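Local coordinates for Cap5O (Staphylococcus aureus, PDB 3OJO), which probably oxidises UDP-N-acetyl-mannosamine with NAD as the acceptor, a step in the synthesis of the capsular polysaccharide, at residues 19-28 / 55-66. Residues are numbered along the deposited sequence; the frame is centred on the assembly and turned at random.
Sequences LGYIGLPTSI and ISIEEPGLQEVY. With NAD (nicotinamide-adenine-dinucleotide), chain J.
Glu58 N donates to Tyr21 OH over 3.1 Å with an N-H...O angle of 161°, a nearly straight bond that anchors the end of the phenol. Ile57 covers one face of the same ring in a CH-pi contact: its CB stands 3.8 Å from the Tyr21 ring centroid, 17° off the normal. A second polar link is indirect, one water bridging Leu19 O, to which it donates, and Ser56 OG.

Residues 19-23 are consistent with the GxGxxG turn (Gly18, Gly20, Gly23) of a Rossmann fold, between strand 13-17 and helix 23-32. Here Ile22 N donates to NAD O2N at 3.0 Å, whereas the bond from Tyr21 N to NAD O2A is weak, and the residue whose ring Ile57 covers also borders the cofactor diphosphate.

Apolar contacts join helix 23-32 to the loop before helix 62-71 and to that helix itself. Leu24 CD2 lies against Ile57 CG1, while the CG corner of the Pro25 ring meets Ile57 CD1. Deeper along the helix, Ile28 has CG1 anti to its carbonyl carbon (chi1 -75°), which carries CD1 to Leu62 CG (3.9 Å) and Tyr66 CD1 (3.7 Å); its other branch, CG2, rests on Val65 CG1 (3.7 Å). Tyr66 OH is hydrogen-bonded to Leu50 O.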
ATOM      1  N   LEU B  19      22.279  26.112   0.159  1.00 35.05           N
ATOM      2  CA  LEU B  19      21.992  26.600   1.511  1.00 34.85           C
ATOM      3  C   LEU B  19      20.521  26.887   1.794  1.00 36.72           C
ATOM      4  O   LEU B  19      20.174  27.980   2.263  1.00 35.82           O
ATOM      5  CB  LEU B  19      22.871  27.820   1.856  1.00 34.98           C
ATOM      6  CG  LEU B  19      24.371  27.620   1.759  1.00 39.57           C
ATOM      7  CD1 LEU B  19      25.058  28.930   1.787  1.00 40.23           C
ATOM      8  CD2 LEU B  19      24.889  26.746   2.869  1.00 40.26           C
ATOM      9  N   GLY B  20      19.677  25.896   1.529  1.00 32.42           N
ATOM     10  CA  GLY B  20      18.249  25.988   1.820  1.00 31.95           C
ATOM     11  C   GLY B  20      17.915  25.354   3.151  1.00 34.71           C
ATOM     12  O   GLY B  20      18.735  25.385   4.076  1.00 34.29           O
ATOM     13  N   TYR B  21      16.731  24.746   3.237  1.00 32.39           N
ATOM     14  CA  TYR B  21      16.224  24.076   4.443  1.00 34.00           C
ATOM     15  C   TYR B  21      17.055  22.900   4.922  1.00 37.32           C
ATOM     16  O   TYR B  21      17.093  22.628   6.120  1.00 35.41           O
ATOM     17  CB  TYR B  21      14.722  23.740   4.312  1.00 36.69           C
ATOM     18  CG  TYR B  21      13.875  24.963   4.600  1.00 40.48           C
ATOM     19  CD1 TYR B  21      13.483  25.273   5.902  1.00 42.73           C
ATOM     20  CD2 TYR B  21      13.528  25.852   3.584  1.00 42.02           C
ATOM     21  CE1 TYR B  21      12.749  26.427   6.185  1.00 44.93           C
ATOM     22  CE2 TYR B  21      12.812  27.024   3.857  1.00 43.43           C
ATOM     23  CZ  TYR B  21      12.416  27.302   5.157  1.00 53.43           C
ATOM     24  OH  TYR B  21      11.699  28.447   5.432  1.00 56.35           O
ATOM     25  N   ILE B  22      17.766  22.251   3.995  1.00 35.76           N
ATOM     26  CA  ILE B  22      18.672  21.135   4.275  1.00 36.23           C
ATOM     27  C   ILE B  22      20.116  21.645   4.529  1.00 42.17           C
ATOM     28  O   ILE B  22      20.660  21.403   5.606  1.00 42.86           O
ATOM     29  CB  ILE B  22      18.596  20.074   3.132  1.00 38.50           C
ATOM     30  CG1 ILE B  22      17.227  19.372   3.047  1.00 39.45           C
ATOM     31  CG2 ILE B  22      19.742  19.098   3.206  1.00 36.56           C
ATOM     32  CD1 ILE B  22      16.884  18.418   4.200  1.00 54.15           C
ATOM     33  N   GLY B  23      20.695  22.344   3.540  1.00 37.87           N
ATOM     34  CA  GLY B  23      22.068  22.840   3.544  1.00 36.21           C
ATOM     35  C   GLY B  23      22.446  23.836   4.619  1.00 40.55           C
ATOM     36  O   GLY B  23      23.500  23.679   5.233  1.00 41.65           O
ATOM     37  N   LEU B  24      21.641  24.895   4.827  1.00 36.54           N
ATOM     38  CA  LEU B  24      21.956  25.907   5.835  1.00 36.28           C
ATOM     39  C   LEU B  24      22.022  25.326   7.261  1.00 40.73           C
ATOM     40  O   LEU B  24      23.088  25.455   7.866  1.00 42.65           O
ATOM     41  CB  LEU B  24      21.032  27.143   5.752  1.00 36.12           C
ATOM     42  CG  LEU B  24      21.313  28.273   6.751  1.00 38.77           C
ATOM     43  CD1 LEU B  24      22.718  28.862   6.541  1.00 38.82           C
ATOM     44  CD2 LEU B  24      20.229  29.333   6.690  1.00 36.04           C
ATOM     45  N   PRO B  25      20.982  24.634   7.794  1.00 35.95           N
ATOM     46  CA  PRO B  25      21.112  24.035   9.137  1.00 36.74           C
ATOM     47  C   PRO B  25      22.268  23.042   9.269  1.00 42.27           C
ATOM     48  O   PRO B  25      22.930  23.033  10.309  1.00 43.04           O
ATOM     49  CB  PRO B  25      19.760  23.347   9.338  1.00 38.31           C
ATOM     50  CG  PRO B  25      18.824  24.120   8.468  1.00 42.31           C
ATOM     51  CD  PRO B  25      19.639  24.366   7.243  1.00 37.69           C
ATOM     52  N   THR B  26      22.536  22.247   8.204  1.00 38.05           N
ATOM     53  CA  THR B  26      23.647  21.286   8.134  1.00 37.86           C
ATOM     54  C   THR B  26      24.997  22.019   8.251  1.00 42.14           C
ATOM     55  O   THR B  26      25.844  21.568   9.016  1.00 40.84           O
ATOM     56  CB  THR B  26      23.517  20.418   6.866  1.00 38.18           C
ATOM     57  OG1 THR B  26      22.279  19.696   6.924  1.00 45.59           O
ATOM     58  CG2 THR B  26      24.688  19.467   6.661  1.00 22.34           C
ATOM     59  N   SER B  27      25.204  23.117   7.495  1.00 39.23           N
ATOM     60  CA  SER B  27      26.425  23.929   7.579  1.00 39.20           C
ATOM     61  C   SER B  27      26.571  24.458   9.006  1.00 41.81           C
ATOM     62  O   SER B  27      27.646  24.361   9.588  1.00 40.14           O
ATOM     63  CB  SER B  27      26.332  25.124   6.637  1.00 44.13           C
ATOM     64  OG  SER B  27      26.001  24.708   5.329  1.00 60.71           O
ATOM     65  N   ILE B  28      25.464  24.986   9.569  1.00 38.97           N
ATOM     66  CA  ILE B  28      25.415  25.536  10.920  1.00 39.65           C
ATOM     67  C   ILE B  28      25.813  24.461  11.954  1.00 47.91           C
ATOM     68  O   ILE B  28      26.612  24.742  12.841  1.00 48.57           O
ATOM     69  CB  ILE B  28      24.037  26.246  11.185  1.00 41.22           C
ATOM     70  CG1 ILE B  28      23.989  27.605  10.462  1.00 40.38           C
ATOM     71  CG2 ILE B  28      23.724  26.413  12.693  1.00 39.90           C
ATOM     72  CD1 ILE B  28      22.565  28.249  10.347  1.00 50.19           C
ATOM     73  N   ILE B  55      19.723  34.621   8.812  1.00 48.64           N
ATOM     74  CA  ILE B  55      19.461  33.335   8.162  1.00 47.12           C
ATOM     75  C   ILE B  55      18.500  33.561   6.991  1.00 50.28           C
ATOM     76  O   ILE B  55      17.632  34.431   7.061  1.00 48.29           O
ATOM     77  CB  ILE B  55      18.976  32.196   9.105  1.00 49.37           C
ATOM     78  CG1 ILE B  55      17.750  32.587   9.958  1.00 48.84           C
ATOM     79  CG2 ILE B  55      20.116  31.633   9.927  1.00 49.34           C
ATOM     80  CD1 ILE B  55      17.044  31.413  10.673  1.00 45.47           C
ATOM     81  N   SER B  56      18.695  32.798   5.902  1.00 47.43           N
ATOM     82  CA  SER B  56      17.900  32.884   4.682  1.00 46.52           C
ATOM     83  C   SER B  56      16.636  31.999   4.746  1.00 48.66           C
ATOM     84  O   SER B  56      15.828  32.033   3.820  1.00 49.72           O
ATOM     85  CB  SER B  56      18.763  32.512   3.484  1.00 49.52           C
ATOM     86  OG  SER B  56      19.325  31.224   3.671  1.00 58.14           O
ATOM     87  N   ILE B  57      16.466  31.211   5.822  1.00 42.58           N
ATOM     88  CA  ILE B  57      15.317  30.313   6.013  1.00 41.35           C
ATOM     89  C   ILE B  57      14.539  30.666   7.299  1.00 46.47           C
ATOM     90  O   ILE B  57      15.035  31.408   8.156  1.00 45.53           O
ATOM     91  CB  ILE B  57      15.683  28.781   5.915  1.00 43.41           C
ATOM     92  CG1 ILE B  57      16.532  28.286   7.107  1.00 43.70           C
ATOM     93  CG2 ILE B  57      16.334  28.428   4.587  1.00 42.06           C
ATOM     94  CD1 ILE B  57      16.244  26.890   7.543  1.00 46.93           C
ATOM     95  N   GLU B  58      13.316  30.151   7.404  1.00 44.44           N
ATOM     96  CA  GLU B  58      12.433  30.344   8.541  1.00 44.58           C
ATOM     97  C   GLU B  58      12.482  29.061   9.392  1.00 48.99           C
ATOM     98  O   GLU B  58      11.961  28.014   8.995  1.00 49.53           O
ATOM     99  CB  GLU B  58      11.014  30.756   8.050  1.00 46.45           C
ATOM    100  CG  GLU B  58       9.788  30.214   8.783  1.00 60.98           C
ATOM    101  CD  GLU B  58       9.143  31.120   9.818  1.00 84.09           C
ATOM    102  OE1 GLU B  58       8.724  32.245   9.453  1.00 85.26           O
ATOM    103  OE2 GLU B  58       9.004  30.681  10.983  1.00 67.94           O
ATOM    104  N   GLU B  59      13.227  29.127  10.508  1.00 44.26           N
ATOM    105  CA  GLU B  59      13.326  28.056  11.480  1.00 42.87           C
ATOM    106  C   GLU B  59      13.565  28.673  12.872  1.00 48.49           C
ATOM    107  O   GLU B  59      14.626  29.268  13.088  1.00 49.31           O
ATOM    108  CB  GLU B  59      14.426  27.035  11.106  1.00 43.42           C
ATOM    109  CG  GLU B  59      14.686  25.962  12.165  1.00 41.27           C
ATOM    110  CD  GLU B  59      13.643  24.888  12.428  1.00 55.72           C
ATOM    111  OE1 GLU B  59      12.659  24.771  11.653  1.00 31.17           O
ATOM    112  OE2 GLU B  59      13.850  24.119  13.396  1.00 54.54           O
ATOM    113  N   PRO B  60      12.615  28.500  13.832  1.00 44.64           N
ATOM    114  CA  PRO B  60      12.813  29.031  15.198  1.00 43.81           C
ATOM    115  C   PRO B  60      14.113  28.581  15.843  1.00 48.05           C
ATOM    116  O   PRO B  60      14.475  27.406  15.769  1.00 49.26           O
ATOM    117  CB  PRO B  60      11.681  28.401  15.999  1.00 45.46           C
ATOM    118  CG  PRO B  60      10.994  27.424  15.107  1.00 50.16           C
ATOM    119  CD  PRO B  60      11.301  27.838  13.708  1.00 46.40           C
ATOM    120  N   GLY B  61      14.760  29.504  16.515  1.00 42.48           N
ATOM    121  CA  GLY B  61      16.000  29.244  17.230  1.00 41.56           C
ATOM    122  C   GLY B  61      17.265  29.167  16.410  1.00 46.92           C
ATOM    123  O   GLY B  61      18.354  29.220  16.981  1.00 47.26           O
ATOM    124  N   LEU B  62      17.146  29.062  15.071  1.00 44.40           N
ATOM    125  CA  LEU B  62      18.306  28.925  14.186  1.00 43.78           C
ATOM    126  C   LEU B  62      19.136  30.191  14.088  1.00 46.98           C
ATOM    127  O   LEU B  62      20.369  30.105  14.104  1.00 47.84           O
ATOM    128  CB  LEU B  62      17.921  28.365  12.798  1.00 43.61           C
ATOM    129  CG  LEU B  62      19.071  27.821  11.928  1.00 48.35           C
ATOM    130  CD1 LEU B  62      19.578  26.473  12.438  1.00 48.69           C
ATOM    131  CD2 LEU B  62      18.658  27.714  10.449  1.00 49.08           C
ATOM    132  N   GLN B  63      18.476  31.360  14.030  1.00 41.98           N
ATOM    133  CA  GLN B  63      19.129  32.681  13.968  1.00 41.94           C
ATOM    134  C   GLN B  63      20.164  32.847  15.088  1.00 48.28           C
ATOM    135  O   GLN B  63      21.269  33.328  14.829  1.00 48.86           O
ATOM    136  CB  GLN B  63      18.070  33.796  14.045  1.00 43.10           C
ATOM    137  CG  GLN B  63      18.615  35.221  13.978  1.00 52.44           C
ATOM    138  CD  GLN B  63      19.323  35.540  12.687  1.00 67.05           C
ATOM    139  OE1 GLN B  63      20.540  35.711  12.668  1.00 58.64           O
ATOM    140  NE2 GLN B  63      18.576  35.636  11.589  1.00 57.67           N
ATOM    141  N   GLU B  64      19.810  32.396  16.319  1.00 45.21           N
ATOM    142  CA  GLU B  64      20.633  32.412  17.527  1.00 45.08           C
ATOM    143  C   GLU B  64      21.873  31.547  17.356  1.00 47.78           C
ATOM    144  O   GLU B  64      22.963  31.966  17.726  1.00 48.71           O
ATOM    145  CB  GLU B  64      19.790  31.839  18.669  1.00 47.31           C
ATOM    146  CG  GLU B  64      20.194  32.231  20.079  1.00 58.91           C
ATOM    147  CD  GLU B  64      19.117  31.956  21.113  1.00 79.19           C
ATOM    148  OE1 GLU B  64      17.931  31.803  20.728  1.00 65.68           O
ATOM    149  OE2 GLU B  64      19.466  31.871  22.311  1.00 78.81           O
ATOM    150  N   VAL B  65      21.704  30.336  16.793  1.00 42.95           N
ATOM    151  CA  VAL B  65      22.787  29.370  16.552  1.00 41.59           C
ATOM    152  C   VAL B  65      23.694  29.908  15.463  1.00 46.00           C
ATOM    153  O   VAL B  65      24.921  29.865  15.618  1.00 46.84           O
ATOM    154  CB  VAL B  65      22.258  27.949  16.217  1.00 44.31           C
ATOM    155  CG1 VAL B  65      23.380  26.922  16.297  1.00 44.17           C
ATOM    156  CG2 VAL B  65      21.114  27.550  17.143  1.00 43.49           C
ATOM    157  N   TYR B  66      23.085  30.455  14.376  1.00 40.65           N
ATOM    158  CA  TYR B  66      23.802  31.061  13.257  1.00 39.44           C
ATOM    159  C   TYR B  66      24.680  32.230  13.719  1.00 45.37           C
ATOM    160  O   TYR B  66      25.809  32.353  13.250  1.00 45.63           O
ATOM    161  CB  TYR B  66      22.815  31.546  12.181  1.00 38.85           C
ATOM    162  CG  TYR B  66      23.496  32.192  10.991  1.00 36.62           C
ATOM    163  CD1 TYR B  66      24.409  31.482  10.216  1.00 37.74           C
ATOM    164  CD2 TYR B  66      23.275  33.526  10.679  1.00 36.24           C
ATOM    165  CE1 TYR B  66      25.066  32.077   9.150  1.00 36.61           C
ATOM    166  CE2 TYR B  66      23.931  34.135   9.611  1.00 36.38           C
ATOM    167  CZ  TYR B  66      24.824  33.405   8.849  1.00 39.18           C
ATOM    168  OH  TYR B  66      25.454  33.979   7.781  1.00 37.15           O
TER
HETATM  169  PA  NAD J 500      15.788  24.632  -0.993  1.00 39.00           P
HETATM  170  O1A NAD J 500      15.169  25.146  -2.232  1.00 39.55           O
HETATM  171  O2A NAD J 500      15.194  25.247   0.213  1.00 40.31           O
HETATM  172  O5B NAD J 500      17.365  24.941  -1.042  1.00 39.42           O
HETATM  173  C5B NAD J 500      18.128  24.727  -2.200  1.00 35.96           C
HETATM  174  C4B NAD J 500      19.192  25.799  -2.244  1.00 34.92           C
HETATM  175  O4B NAD J 500      20.245  25.376  -3.084  1.00 33.45           O
HETATM  176  C3B NAD J 500      18.672  27.142  -2.774  1.00 38.63           C
HETATM  177  O3B NAD J 500      19.129  28.189  -1.925  1.00 37.86           O
HETATM  178  C2B NAD J 500      19.381  27.267  -4.117  1.00 38.32           C
HETATM  179  O2B NAD J 500      19.639  28.603  -4.499  1.00 37.14           O
HETATM  180  C1B NAD J 500      20.655  26.473  -3.889  1.00 36.66           C
HETATM  181  N9A NAD J 500      21.216  25.994  -5.161  1.00 38.19           N
HETATM  182  C8A NAD J 500      20.502  25.513  -6.237  1.00 40.20           C
HETATM  183  N7A NAD J 500      21.371  25.064  -7.169  1.00 38.90           N
HETATM  184  C5A NAD J 500      22.627  25.263  -6.699  1.00 39.76           C
HETATM  185  C6A NAD J 500      23.881  25.006  -7.256  1.00 41.52           C
HETATM  186  N6A NAD J 500      23.940  24.454  -8.473  1.00 42.49           N
HETATM  187  N1A NAD J 500      25.027  25.318  -6.529  1.00 37.22           N
HETATM  188  C2A NAD J 500      24.928  25.868  -5.261  1.00 33.76           C
HETATM  189  N3A NAD J 500      23.684  26.123  -4.717  1.00 35.75           N
HETATM  190  C4A NAD J 500      22.552  25.826  -5.424  1.00 37.47           C
HETATM  191  O3  NAD J 500      15.673  23.017  -0.992  1.00 45.53           O
HETATM  192  PN  NAD J 500      15.762  22.116   0.334  1.00 46.36           P
HETATM  193  O1N NAD J 500      14.416  22.108   0.961  1.00 51.18           O
HETATM  194  O2N NAD J 500      16.957  22.508   1.123  1.00 45.63           O
HETATM  195  O5D NAD J 500      15.977  20.658  -0.253  1.00 51.08           O
HETATM  196  C5D NAD J 500      16.888  20.408  -1.291  1.00 58.41           C
HETATM  197  C4D NAD J 500      16.662  18.977  -1.769  1.00 65.77           C
HETATM  198  O4D NAD J 500      16.885  18.063  -0.706  1.00 69.99           O
HETATM  199  C3D NAD J 500      15.221  18.677  -2.182  1.00 66.66           C
HETATM  200  O3D NAD J 500      14.804  19.190  -3.433  1.00 69.41           O
HETATM  201  C2D NAD J 500      15.257  17.169  -2.151  1.00 65.08           C
HETATM  202  O2D NAD J 500      16.098  16.719  -3.181  1.00 61.08           O
HETATM  203  C1D NAD J 500      16.038  16.933  -0.868  1.00 70.12           C
HETATM  204  N1N NAD J 500      15.049  16.769   0.222  1.00 73.05           N
HETATM  205  C2N NAD J 500      14.658  17.817   1.024  1.00 74.66           C
HETATM  206  C3N NAD J 500      13.690  17.609   2.019  1.00 78.16           C
HETATM  207  C7N NAD J 500      13.561  18.573   3.165  1.00 79.86           C
HETATM  208  O7N NAD J 500      13.459  18.035   4.469  1.00 79.40           O
HETATM  209  N7N NAD J 500      13.518  19.891   2.931  1.00 79.98           N
HETATM  210  C4N NAD J 500      13.102  16.344   2.165  1.00 78.98           C
HETATM  211  C5N NAD J 500      13.473  15.296   1.325  1.00 78.38           C
HETATM  212  C6N NAD J 500      14.440  15.537   0.346  1.00 76.03           C
HETATM  213  O   HOH W   1      17.948  29.642   1.817  1.00 45.87           O